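Local coordinates for protein ricin B-related lectin (Polyporus squamosus, PDB 5MUA) that binds galactose through a ricin-type beta-trefoil lectin domain and carries a papain-like protease domain with calcium-dependent activation, which here holds the inhibitor E-64, at residues B[246-251]-B[277-282]; B[237-242]-B[250-255]; B[171-176]-B[281-286]. All blocks are in the same frame, centred on the assembly; numbering follows the deposited sequence.

Contact 1: residues B[246-251]-B[277-282]. With E64 (N-[N-[1-hydroxycarboxyethyl-carbonyl]leucylamino-butyl]-guanidine), chain K.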
loop_
_atom_site.group_PDB
_atom_site.type_symbol
_atom_site.label_atom_id
_atom_site.label_comp_id
_atom_site.label_asym_id
_atom_site.label_seq_id
_atom_site.Cartn_x
_atom_site.Cartn_y
_atom_site.Cartn_z
ATOM N N GLY B 246 22.603 6.587 5.409
ATOM C CA GLY B 246 21.297 7.111 4.964
ATOM C C GLY B 246 20.168 6.165 5.434
ATOM O O GLY B 246 20.399 5.197 6.188
ATOM N N ALA B 247 18.968 6.441 4.973
ATOM C CA ALA B 247 17.767 5.776 5.445
ATOM C C ALA B 247 17.042 5.106 4.317
ATOM O O ALA B 247 17.082 5.591 3.164
ATOM C CB ALA B 247 16.875 6.744 6.173
ATOM N N HIS B 248 16.299 4.013 4.632
ATOM C CA HIS B 248 15.726 3.202 3.535
ATOM C C HIS B 248 14.492 2.530 4.038
ATOM O O HIS B 248 14.441 2.185 5.215
ATOM C CB HIS B 248 16.768 2.109 3.095
ATOM C CG HIS B 248 16.445 1.365 1.831
ATOM N ND1 HIS B 248 16.391 1.935 0.576
ATOM C CD2 HIS B 248 16.219 0.061 1.631
ATOM C CE1 HIS B 248 16.104 1.028 -0.327
ATOM N NE2 HIS B 248 15.978 -0.125 0.298
ATOM N N ALA B 249 13.548 2.338 3.108
ATOM C CA ALA B 249 12.318 1.614 3.320
ATOM C C ALA B 249 12.356 0.300 2.611
ATOM O O ALA B 249 12.799 0.222 1.484
ATOM C CB ALA B 249 11.076 2.398 2.850
ATOM N N TYR B 250 11.831 -0.740 3.275
ATOM C CA TYR B 250 11.940 -2.116 2.748
ATOM C C TYR B 250 10.893 -2.945 3.447
ATOM O O TYR B 250 10.126 -2.442 4.327
ATOM C CB TYR B 250 13.376 -2.734 2.978
ATOM C CG TYR B 250 13.942 -2.447 4.344
ATOM C CD1 TYR B 250 14.473 -1.182 4.657
ATOM C CD2 TYR B 250 13.914 -3.386 5.356
ATOM C CE1 TYR B 250 14.941 -0.872 5.931
ATOM C CE2 TYR B 250 14.380 -3.096 6.651
ATOM C CZ TYR B 250 14.917 -1.853 6.942
ATOM O OH TYR B 250 15.372 -1.569 8.202
ATOM N N ASN B 251 10.772 -4.168 2.995
ATOM C CA ASN B 251 9.745 -5.059 3.536
ATOM C C ASN B 251 10.394 -6.207 4.347
ATOM O O ASN B 251 11.602 -6.410 4.325
ATOM C CB ASN B 251 8.895 -5.619 2.403
ATOM C CG ASN B 251 8.148 -4.526 1.635
ATOM O OD1 ASN B 251 8.488 -4.187 0.504
ATOM N ND2 ASN B 251 7.132 -3.992 2.257
ATOM N N TRP B 277 20.582 -5.324 4.846
ATOM C CA TRP B 277 21.611 -4.453 4.222
ATOM C C TRP B 277 22.214 -3.482 5.256
ATOM O O TRP B 277 22.558 -2.334 4.961
ATOM C CB TRP B 277 21.039 -3.682 3.020
ATOM C CG TRP B 277 20.327 -4.578 2.109
ATOM C CD1 TRP B 277 20.868 -5.330 1.127
ATOM C CD2 TRP B 277 18.923 -4.884 2.146
ATOM N NE1 TRP B 277 19.879 -6.103 0.517
ATOM C CE2 TRP B 277 18.685 -5.855 1.148
ATOM C CE3 TRP B 277 17.850 -4.431 2.931
ATOM C CZ2 TRP B 277 17.402 -6.372 0.889
ATOM C CZ3 TRP B 277 16.594 -4.967 2.695
ATOM C CH2 TRP B 277 16.383 -5.918 1.678
ATOM N N ASP B 278 22.306 -3.945 6.493
ATOM C CA ASP B 278 22.785 -3.153 7.589
ATOM C C ASP B 278 21.916 -2.012 8.073
ATOM O O ASP B 278 22.317 -1.316 9.005
ATOM C CB ASP B 278 24.228 -2.704 7.410
ATOM C CG ASP B 278 25.165 -3.861 7.242
ATOM O OD1 ASP B 278 24.848 -4.988 7.653
ATOM O OD2 ASP B 278 26.233 -3.625 6.705
ATOM N N TYR B 279 20.680 -1.906 7.569
ATOM C CA TYR B 279 19.763 -0.906 8.158
ATOM C C TYR B 279 19.252 -1.373 9.451
ATOM O O TYR B 279 19.008 -2.595 9.652
ATOM C CB TYR B 279 18.600 -0.559 7.221
ATOM C CG TYR B 279 19.072 0.103 5.928
ATOM C CD1 TYR B 279 19.499 1.430 5.923
ATOM C CD2 TYR B 279 19.071 -0.582 4.739
ATOM C CE1 TYR B 279 19.948 2.015 4.756
ATOM C CE2 TYR B 279 19.500 0.018 3.560
ATOM C CZ TYR B 279 19.959 1.287 3.592
ATOM O OH TYR B 279 20.374 1.892 2.438
ATOM N N LYS B 280 19.004 -0.411 10.333
ATOM C CA LYS B 280 18.404 -0.699 11.602
ATOM C C LYS B 280 17.111 0.064 11.671
ATOM O O LYS B 280 17.082 1.290 11.419
ATOM C CB LYS B 280 19.336 -0.396 12.784
ATOM C CG LYS B 280 20.649 -1.174 12.779
ATOM C CD LYS B 280 20.421 -2.669 13.117
ATOM C CE LYS B 280 21.607 -3.556 12.764
ATOM N NZ LYS B 280 22.821 -3.140 13.496
ATOM N N ALA B 281 16.045 -0.665 11.963
ATOM C CA ALA B 281 14.685 -0.139 11.897
ATOM C C ALA B 281 14.269 0.787 13.027
ATOM O O ALA B 281 14.573 0.551 14.201
ATOM C CB ALA B 281 13.678 -1.272 11.698
ATOM N N TYR B 282 13.612 1.886 12.658
ATOM C CA TYR B 282 12.947 2.726 13.629
ATOM C C TYR B 282 11.452 2.612 13.609
ATOM O O TYR B 282 10.772 2.994 14.590
ATOM C CB TYR B 282 13.403 4.174 13.561
ATOM C CG TYR B 282 13.222 4.847 12.231
ATOM C CD1 TYR B 282 12.005 5.507 11.900
ATOM C CD2 TYR B 282 14.276 4.931 11.320
ATOM C CE1 TYR B 282 11.835 6.112 10.683
ATOM C CE2 TYR B 282 14.091 5.571 10.092
ATOM C CZ TYR B 282 12.872 6.200 9.801
ATOM O OH TYR B 282 12.685 6.830 8.590
HETATM C C1 E64 K . 15.459 5.110 -1.119
HETATM O O1 E64 K . 14.925 5.363 -2.196
HETATM O O2 E64 K . 16.464 4.339 -0.988
HETATM C C2 E64 K . 14.841 5.628 0.116
HETATM C C3 E64 K . 14.456 7.096 -0.078
HETATM O O3 E64 K . 15.764 7.645 -0.090
HETATM C C4 E64 K . 13.677 7.648 1.060
HETATM O O4 E64 K . 12.496 7.764 1.004
HETATM N N1 E64 K . 14.312 7.907 2.157
HETATM C C6 E64 K . 13.713 8.445 3.369
HETATM C C7 E64 K . 13.487 7.542 4.566
HETATM C C8 E64 K . 12.769 6.238 4.246
HETATM C C9 E64 K . 11.285 6.505 3.988
HETATM C C10 E64 K . 12.948 5.348 5.401
HETATM C C11 E64 K . 14.123 9.853 3.740
HETATM O O5 E64 K . 15.155 9.952 4.385
HETATM N N2 E64 K . 13.421 10.904 3.392
HETATM C C12 E64 K . 13.657 12.269 3.903
HETATM C C13 E64 K . 12.432 12.750 4.672
HETATM C C14 E64 K . 12.473 14.232 5.125
HETATM C C15 E64 K . 12.317 14.328 6.641
HETATM N N3 E64 K . 11.952 15.706 6.988
HETATM C C16 E64 K . 11.592 16.137 8.185
HETATM N N4 E64 K . 11.690 15.338 9.266
HETATM N N5 E64 K . 11.063 17.400 8.294
HETATM O O HOH W 1 20.084 5.124 1.726
HETATM O O HOH W 2 16.364 -3.485 9.750
#
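Trp277 turns the edge of its six-membered ring, with CZ3 leading, toward the face of Tyr250; the planes stand at 77° in an offset edge-to-face pair, and CZ3 comes 3.9 Å from Tyr250 CB. Two residues on, Tyr279 does most of the covering. With CG anti to the carbonyl carbon (chi1 -64°), the Tyr279 ring turns one face to His248, whose CB sits over it, 3.5 Å from the ring centroid, in a CH-pi contact. The imidazole is nearly parallel to the phenol but slid aside. Gly246 O meets the same ring in plane at its edge, and Tyr279 CB packs against Tyr250 OH. A water accepts from Tyr250 OH at 2.7 Å and donates to Tyr279 O at 2.8 Å, so this inner hydroxyl gains a polar partner amid apolar packing. Ala281 is small enough to let that hydroxyl approach its CB. Tyr282, at the corner of the chain, brings OH to 3.5 Å from C10 of E64. His248 ND1 donates to carboxylate O2 of E64, 2.9 Å away and near the imidazole plane, in a somewhat bent bond (146°), while NE2 is held by Glu266. His248 also touches Cys208, consistent with the histidine-cysteine pair of a papain-like active site. Lys243, from strand 233-243, adds a cation-pi contact to Tyr279; helix 208-226 packs against Ala249, and Phe264 of strand 261-266 against both Tyr250 and Trp277.

Contact 2: residues B[237-242]-B[250-255]; sequences GLMFGS and YNWFVE. With E64 (N-[N-[1-hydroxycarboxyethyl-carbonyl]leucylamino-butyl]-guanidine), chain K.
Gly237 and Trp252 are joined by a backbone bond from Gly237 N to Trp252 O, 2.8 Å, and Met239 and Tyr250 by a reciprocal pair, of which Met239 N to Tyr250 O measures 2.9 Å. Gly237 O is gripped twice: Asn251 ND2 reaches it at 3.0 Å in the plane of its own amide, and Trp252 N comes from the opposite face of the carbonyl at 3.1 Å. The amide of Asn251 suits this place because ND2 can donate to Ala212 O, tying the strand to helix 208-226. Trp252 NE1 adds a weak bond to Leu238 O. The backbone bonds are those of the antiparallel beta hairpin of strands 233-243 and 246-255, in which Leu238 and Asn251 form a non-hydrogen-bonded pair. On the other face the indole of Trp252 folds back over its partner strand, its chi1 of 62° setting CG between backbone N and carbonyl carbon. Gly237, lacking a side chain, lets CA lie 3.4 Å from the Trp252 five-membered ring centroid. Met239 CE covers the opposite indole face, carried there with SD by a chain extended beyond CG, and Met239 CB lies over the Tyr250 ring, 3.6 Å from Tyr250 CE2; SD makes oblique Met-aromatic contacts with both rings. Further out, Trp252 meets Val156 and Leu160 of helix 153-162. Phe240 offers a ring face to the leucyl methyls of E64, with C10 3.6 Å from Phe240 CG.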
loop_
_atom_site.group_PDB
_atom_site.type_symbol
_atom_site.label_atom_id
_atom_site.label_comp_id
_atom_site.label_asym_id
_atom_site.label_seq_id
_atom_site.Cartn_x
_atom_site.Cartn_y
_atom_site.Cartn_z
ATOM N N GLY B 237 5.478 -7.236 6.176
ATOM C CA GLY B 237 5.954 -6.086 6.953
ATOM C C GLY B 237 6.479 -4.933 6.115
ATOM O O GLY B 237 7.006 -5.136 5.004
ATOM N N LEU B 238 6.299 -3.758 6.672
ATOM C CA LEU B 238 6.938 -2.502 6.215
ATOM C C LEU B 238 7.918 -2.067 7.298
ATOM O O LEU B 238 7.572 -2.134 8.503
ATOM C CB LEU B 238 5.906 -1.414 5.972
ATOM C CG LEU B 238 6.414 -0.013 5.596
ATOM C CD1 LEU B 238 7.187 -0.092 4.286
ATOM C CD2 LEU B 238 5.230 0.879 5.374
ATOM N N MET B 239 9.143 -1.672 6.894
ATOM C CA MET B 239 10.103 -1.126 7.832
ATOM C C MET B 239 10.732 0.145 7.203
ATOM O O MET B 239 10.908 0.213 6.029
ATOM C CB MET B 239 11.243 -2.146 8.126
ATOM C CG MET B 239 11.142 -2.722 9.487
ATOM S SD MET B 239 12.444 -3.953 9.572
ATOM C CE MET B 239 11.680 -4.778 10.957
ATOM N N PHE B 240 10.946 1.156 8.021
ATOM C CA PHE B 240 11.843 2.268 7.730
ATOM C C PHE B 240 13.018 2.093 8.684
ATOM O O PHE B 240 12.856 1.930 9.923
ATOM C CB PHE B 240 11.181 3.617 8.059
ATOM C CG PHE B 240 10.096 4.055 7.135
ATOM C CD1 PHE B 240 9.630 3.301 6.059
ATOM C CD2 PHE B 240 9.578 5.345 7.316
ATOM C CE1 PHE B 240 8.642 3.773 5.230
ATOM C CE2 PHE B 240 8.583 5.835 6.462
ATOM C CZ PHE B 240 8.115 5.034 5.432
ATOM N N GLY B 241 14.211 2.132 8.121
ATOM C CA GLY B 241 15.411 2.043 8.931
ATOM C C GLY B 241 16.524 2.923 8.398
ATOM O O GLY B 241 16.387 3.550 7.344
ATOM N N SER B 242 17.608 2.953 9.156
ATOM C CA SER B 242 18.722 3.783 8.800
ATOM C C SER B 242 20.017 3.203 9.210
ATOM O O SER B 242 20.117 2.353 10.110
ATOM C CB SER B 242 18.572 5.158 9.421
ATOM O OG SER B 242 18.491 5.092 10.824
ATOM N N TYR B 250 11.831 -0.740 3.275
ATOM C CA TYR B 250 11.940 -2.116 2.748
ATOM C C TYR B 250 10.893 -2.945 3.447
ATOM O O TYR B 250 10.126 -2.442 4.327
ATOM C CB TYR B 250 13.376 -2.734 2.978
ATOM C CG TYR B 250 13.942 -2.447 4.344
ATOM C CD1 TYR B 250 14.473 -1.182 4.657
ATOM C CD2 TYR B 250 13.914 -3.386 5.356
ATOM C CE1 TYR B 250 14.941 -0.872 5.931
ATOM C CE2 TYR B 250 14.380 -3.096 6.651
ATOM C CZ TYR B 250 14.917 -1.853 6.942
ATOM O OH TYR B 250 15.372 -1.569 8.202
ATOM N N ASN B 251 10.772 -4.168 2.995
ATOM C CA ASN B 251 9.745 -5.059 3.536
ATOM C C ASN B 251 10.394 -6.207 4.347
ATOM O O ASN B 251 11.602 -6.410 4.325
ATOM C CB ASN B 251 8.895 -5.619 2.403
ATOM C CG ASN B 251 8.148 -4.526 1.635
ATOM O OD1 ASN B 251 8.488 -4.187 0.504
ATOM N ND2 ASN B 251 7.132 -3.992 2.257
ATOM N N TRP B 252 9.555 -6.973 5.047
ATOM C CA TRP B 252 10.051 -8.016 5.895
ATOM C C TRP B 252 8.986 -9.065 6.153
ATOM O O TRP B 252 7.770 -8.794 6.057
ATOM C CB TRP B 252 10.575 -7.515 7.192
ATOM C CG TRP B 252 9.557 -6.813 8.091
ATOM C CD1 TRP B 252 9.250 -5.470 8.082
ATOM C CD2 TRP B 252 8.785 -7.390 9.150
ATOM N NE1 TRP B 252 8.297 -5.202 9.069
ATOM C CE2 TRP B 252 8.036 -6.360 9.753
ATOM C CE3 TRP B 252 8.643 -8.700 9.643
ATOM C CZ2 TRP B 252 7.125 -6.602 10.756
ATOM C CZ3 TRP B 252 7.777 -8.917 10.684
ATOM C CH2 TRP B 252 7.045 -7.881 11.242
ATOM N N PHE B 253 9.478 -10.230 6.540
ATOM C CA PHE B 253 8.679 -11.414 6.655
ATOM C C PHE B 253 9.282 -12.310 7.740
ATOM O O PHE B 253 10.431 -12.092 8.232
ATOM C CB PHE B 253 8.745 -12.198 5.320
ATOM C CG PHE B 253 8.148 -11.466 4.146
ATOM C CD1 PHE B 253 6.766 -11.441 3.959
ATOM C CD2 PHE B 253 8.939 -10.832 3.244
ATOM C CE1 PHE B 253 6.193 -10.690 2.921
ATOM C CE2 PHE B 253 8.392 -10.123 2.172
ATOM C CZ PHE B 253 7.019 -10.064 2.009
ATOM N N VAL B 254 8.533 -13.360 8.061
ATOM C CA VAL B 254 9.120 -14.474 8.828
ATOM C C VAL B 254 9.100 -15.657 7.945
ATOM O O VAL B 254 8.383 -15.722 6.968
ATOM C CB VAL B 254 8.488 -14.726 10.226
ATOM C CG1 VAL B 254 8.486 -13.476 11.070
ATOM C CG2 VAL B 254 7.076 -15.234 10.151
ATOM N N GLU B 255 9.956 -16.620 8.277
ATOM C CA GLU B 255 10.232 -17.747 7.415
ATOM C C GLU B 255 9.340 -18.899 7.847
ATOM O O GLU B 255 9.218 -19.174 9.022
ATOM C CB GLU B 255 11.713 -18.201 7.609
ATOM C CG GLU B 255 12.772 -17.275 7.005
ATOM C CD GLU B 255 12.733 -17.326 5.505
ATOM O OE1 GLU B 255 12.461 -18.391 4.926
ATOM O OE2 GLU B 255 13.007 -16.328 4.890
HETATM C C1 E64 K . 15.459 5.110 -1.119
HETATM O O1 E64 K . 14.925 5.363 -2.196
HETATM O O2 E64 K . 16.464 4.339 -0.988
HETATM C C2 E64 K . 14.841 5.628 0.116
HETATM C C3 E64 K . 14.456 7.096 -0.078
HETATM O O3 E64 K . 15.764 7.645 -0.090
HETATM C C4 E64 K . 13.677 7.648 1.060
HETATM O O4 E64 K . 12.496 7.764 1.004
HETATM N N1 E64 K . 14.312 7.907 2.157
HETATM C C6 E64 K . 13.713 8.445 3.369
HETATM C C7 E64 K . 13.487 7.542 4.566
HETATM C C8 E64 K . 12.769 6.238 4.246
HETATM C C9 E64 K . 11.285 6.505 3.988
HETATM C C10 E64 K . 12.948 5.348 5.401
HETATM C C11 E64 K . 14.123 9.853 3.740
HETATM O O5 E64 K . 15.155 9.952 4.385
HETATM N N2 E64 K . 13.421 10.904 3.392
HETATM C C12 E64 K . 13.657 12.269 3.903
HETATM C C13 E64 K . 12.432 12.750 4.672
HETATM C C14 E64 K . 12.473 14.232 5.125
HETATM C C15 E64 K . 12.317 14.328 6.641
HETATM N N3 E64 K . 11.952 15.706 6.988
HETATM C C16 E64 K . 11.592 16.137 8.185
HETATM N N4 E64 K . 11.690 15.338 9.266
HETATM N N5 E64 K . 11.063 17.400 8.294
#

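Contact 3: residues B[171-176]-B[281-286]. With CA (calcium ion), chain E; CA (calcium ion), chain D; E64 (N-[N-[1-hydroxycarboxyethyl-carbonyl]leucylamino-butyl]-guanidine), chain F.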
loop_
_atom_site.group_PDB
_atom_site.type_symbol
_atom_site.label_atom_id
_atom_site.label_comp_id
_atom_site.label_asym_id
_atom_site.label_seq_id
_atom_site.Cartn_x
_atom_site.Cartn_y
_atom_site.Cartn_z
ATOM N N LYS B 171 9.619 1.480 16.958
ATOM C CA LYS B 171 8.198 1.240 17.276
ATOM C C LYS B 171 7.522 0.515 16.133
ATOM O O LYS B 171 7.788 0.787 14.962
ATOM C CB LYS B 171 7.455 2.547 17.453
ATOM C CG LYS B 171 8.035 3.562 18.440
ATOM C CD LYS B 171 7.741 3.246 19.898
ATOM C CE LYS B 171 8.241 4.356 20.833
ATOM N NZ LYS B 171 9.648 4.075 21.235
ATOM N N SER B 172 6.630 -0.398 16.475
ATOM C CA SER B 172 5.894 -1.102 15.506
ATOM C C SER B 172 4.409 -1.075 15.880
ATOM O O SER B 172 4.047 -0.813 17.050
ATOM C CB SER B 172 6.395 -2.532 15.414
ATOM O OG SER B 172 6.299 -3.154 16.668
ATOM N N TYR B 173 3.603 -1.373 14.864
ATOM C CA TYR B 173 2.142 -1.310 14.931
ATOM C C TYR B 173 1.573 -2.532 14.242
ATOM O O TYR B 173 2.012 -2.882 13.152
ATOM C CB TYR B 173 1.722 -0.034 14.251
ATOM C CG TYR B 173 2.353 1.196 14.902
ATOM C CD1 TYR B 173 1.842 1.725 16.099
ATOM C CD2 TYR B 173 3.509 1.721 14.406
ATOM C CE1 TYR B 173 2.427 2.815 16.698
ATOM C CE2 TYR B 173 4.133 2.772 15.028
ATOM C CZ TYR B 173 3.576 3.307 16.163
ATOM O OH TYR B 173 4.218 4.365 16.750
ATOM N N LEU B 174 0.607 -3.179 14.882
ATOM C CA LEU B 174 0.080 -4.427 14.441
ATOM C C LEU B 174 -1.287 -4.142 13.841
ATOM O O LEU B 174 -2.024 -3.307 14.391
ATOM C CB LEU B 174 -0.048 -5.356 15.704
ATOM C CG LEU B 174 -0.994 -6.541 15.732
ATOM C CD1 LEU B 174 -0.296 -7.598 14.894
ATOM C CD2 LEU B 174 -1.245 -7.105 17.132
ATOM N N SER B 175 -1.624 -4.838 12.765
ATOM C CA SER B 175 -2.829 -4.683 11.993
ATOM C C SER B 175 -3.931 -5.731 12.207
ATOM O O SER B 175 -5.089 -5.392 12.202
ATOM C CB SER B 175 -2.473 -4.629 10.503
ATOM O OG SER B 175 -1.528 -3.602 10.305
ATOM N N ASP B 176 -3.530 -6.993 12.346
ATOM C CA ASP B 176 -4.419 -8.137 12.344
ATOM C C ASP B 176 -4.034 -9.108 13.448
ATOM O O ASP B 176 -3.043 -8.926 14.115
ATOM C CB ASP B 176 -4.404 -8.808 10.986
ATOM C CG ASP B 176 -4.924 -7.856 9.867
ATOM O OD1 ASP B 176 -6.104 -7.454 9.941
ATOM O OD2 ASP B 176 -4.146 -7.535 8.952
ATOM N N ALA B 281 16.045 -0.665 11.963
ATOM C CA ALA B 281 14.685 -0.139 11.897
ATOM C C ALA B 281 14.269 0.787 13.027
ATOM O O ALA B 281 14.573 0.551 14.201
ATOM C CB ALA B 281 13.678 -1.272 11.698
ATOM N N TYR B 282 13.612 1.886 12.658
ATOM C CA TYR B 282 12.947 2.726 13.629
ATOM C C TYR B 282 11.452 2.612 13.609
ATOM O O TYR B 282 10.772 2.994 14.590
ATOM C CB TYR B 282 13.403 4.174 13.561
ATOM C CG TYR B 282 13.222 4.847 12.231
ATOM C CD1 TYR B 282 12.005 5.507 11.900
ATOM C CD2 TYR B 282 14.276 4.931 11.320
ATOM C CE1 TYR B 282 11.835 6.112 10.683
ATOM C CE2 TYR B 282 14.091 5.571 10.092
ATOM C CZ TYR B 282 12.872 6.200 9.801
ATOM O OH TYR B 282 12.685 6.830 8.590
ATOM N N PHE B 283 10.905 2.065 12.527
ATOM C CA PHE B 283 9.482 1.949 12.335
ATOM C C PHE B 283 9.167 0.607 11.656
ATOM O O PHE B 283 9.812 0.218 10.696
ATOM C CB PHE B 283 8.943 3.135 11.533
ATOM C CG PHE B 283 7.663 2.873 10.853
ATOM C CD1 PHE B 283 6.522 2.653 11.578
ATOM C CD2 PHE B 283 7.588 2.840 9.469
ATOM C CE1 PHE B 283 5.320 2.380 10.940
ATOM C CE2 PHE B 283 6.375 2.589 8.832
ATOM C CZ PHE B 283 5.247 2.310 9.582
ATOM N N GLY B 284 8.200 -0.102 12.192
ATOM C CA GLY B 284 7.620 -1.241 11.515
ATOM C C GLY B 284 6.103 -1.307 11.530
ATOM O O GLY B 284 5.473 -0.897 12.481
ATOM N N LEU B 285 5.522 -1.812 10.468
ATOM C CA LEU B 285 4.072 -1.980 10.353
ATOM C C LEU B 285 3.815 -3.374 9.816
ATOM O O LEU B 285 4.473 -3.768 8.871
ATOM C CB LEU B 285 3.467 -0.928 9.402
ATOM C CG LEU B 285 2.003 -1.067 9.017
ATOM C CD1 LEU B 285 1.180 -0.834 10.260
ATOM C CD2 LEU B 285 1.536 -0.074 7.942
ATOM N N PHE B 286 2.883 -4.133 10.416
ATOM C CA PHE B 286 2.542 -5.432 9.844
ATOM C C PHE B 286 1.142 -5.817 10.254
ATOM O O PHE B 286 0.583 -5.127 11.113
ATOM C CB PHE B 286 3.499 -6.520 10.270
ATOM C CG PHE B 286 3.420 -6.843 11.734
ATOM C CD1 PHE B 286 4.032 -6.022 12.648
ATOM C CD2 PHE B 286 2.705 -7.937 12.174
ATOM C CE1 PHE B 286 3.949 -6.293 13.998
ATOM C CE2 PHE B 286 2.655 -8.246 13.523
ATOM C CZ PHE B 286 3.256 -7.416 14.427
ATOM O OXT PHE B 286 0.618 -6.803 9.718
HETATM CA CA CA E . -7.091 -5.593 10.921
HETATM CA CA CA D . -5.940 -6.699 7.425
HETATM C C1 E64 F . -11.905 -1.980 10.558
HETATM O O1 E64 F . -12.793 -1.145 10.839
HETATM O O2 E64 F . -11.975 -2.767 9.611
HETATM C C2 E64 F . -10.617 -1.902 11.345
HETATM C C3 E64 F . -10.252 -3.334 11.769
HETATM O O3 E64 F . -11.304 -3.638 12.755
HETATM C C4 E64 F . -8.940 -3.383 12.467
HETATM O O4 E64 F . -7.961 -3.946 12.027
HETATM N N1 E64 F . -8.900 -2.832 13.638
HETATM C C6 E64 F . -7.829 -2.765 14.609
HETATM C C7 E64 F . -6.807 -1.630 14.532
HETATM C C8 E64 F . -6.547 -0.991 13.175
HETATM C C9 E64 F . -5.424 -1.880 12.610
HETATM C C10 E64 F . -6.077 0.429 13.493
HETATM C C11 E64 F . -7.958 -3.452 15.986
HETATM O O5 E64 F . -8.940 -3.028 16.599
HETATM N N2 E64 F . -7.078 -4.366 16.502
HETATM C C12 E64 F . -6.004 -5.125 15.845
HETATM C C13 E64 F . -4.665 -4.430 15.652
HETATM C C14 E64 F . -3.782 -4.656 16.823
HETATM C C15 E64 F . -4.113 -3.733 17.948
HETATM N N3 E64 F . -2.878 -3.305 18.503
HETATM C C16 E64 F . -2.247 -4.097 19.345
HETATM N N4 E64 F . -0.976 -3.911 19.634
HETATM N N5 E64 F . -2.909 -5.132 19.826
HETATM O O HOH W 3 -1.835 -7.262 7.543
HETATM O O HOH W 4 -4.176 -7.346 5.998
HETATM O O HOH W 5 -7.890 -6.928 12.766
#
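A parallel strand pairing, Lys171 to Tyr173 beside Phe283 to Leu285, carries the chain to a calcium site shared by two subunits. Lys171 N bonds to Tyr282 O, Gly284 N to Lys171 O at 2.9 Å, and Tyr173 N to Gly284 O. Gly284 and Ser172 are paired, their CA atoms close together. Phe286 N closes the pairing on Tyr173 O. Tyr282 and Phe283 form a classic beta bulge opposite Phe240, and beyond it the Phe283 and Tyr173 rings meet at their edges. At the chain end, Ser175 OG donates 2.7 Å to the terminal carboxylate oxygen Phe286 O from above the carboxylate plane. Leu174 CD1 lies 3.3 Å from Phe286 CE2. Ser175 O coordinates one calcium ion at 2.4 Å. Asp176 OD1 bridges both ions, 2.3 Å from that calcium and 2.6 Å from the second, which OD2 also chelates; a carboxylate suits this double role. Asp207 and Asp209 of the second subunit bind both ions, and Glu204 and Asp210 of the second subunit add to the second, while O4 of the E64 held by that subunit coordinates the first at 2.2 Å.

Overall arrangement
Contact 2 is the buried centre of the group, whereas contacts 1 and 3 are only partly buried. Strand 233-243 lies between strands 246-255 and 280-285, pairing with each; the latter strand serves both contact 1 and contact 3. Backbone bonding carries contacts 2 and 3, antiparallel in one and parallel in the other, but contact 1 has no direct hydrogen bond between its segments and relies on aromatic packing and water. Contacts 1 and 2 line the same E64 pocket, while contact 3 delivers calcium ligands to the inhibitor site of the second subunit, so each inhibitor site draws on both subunits.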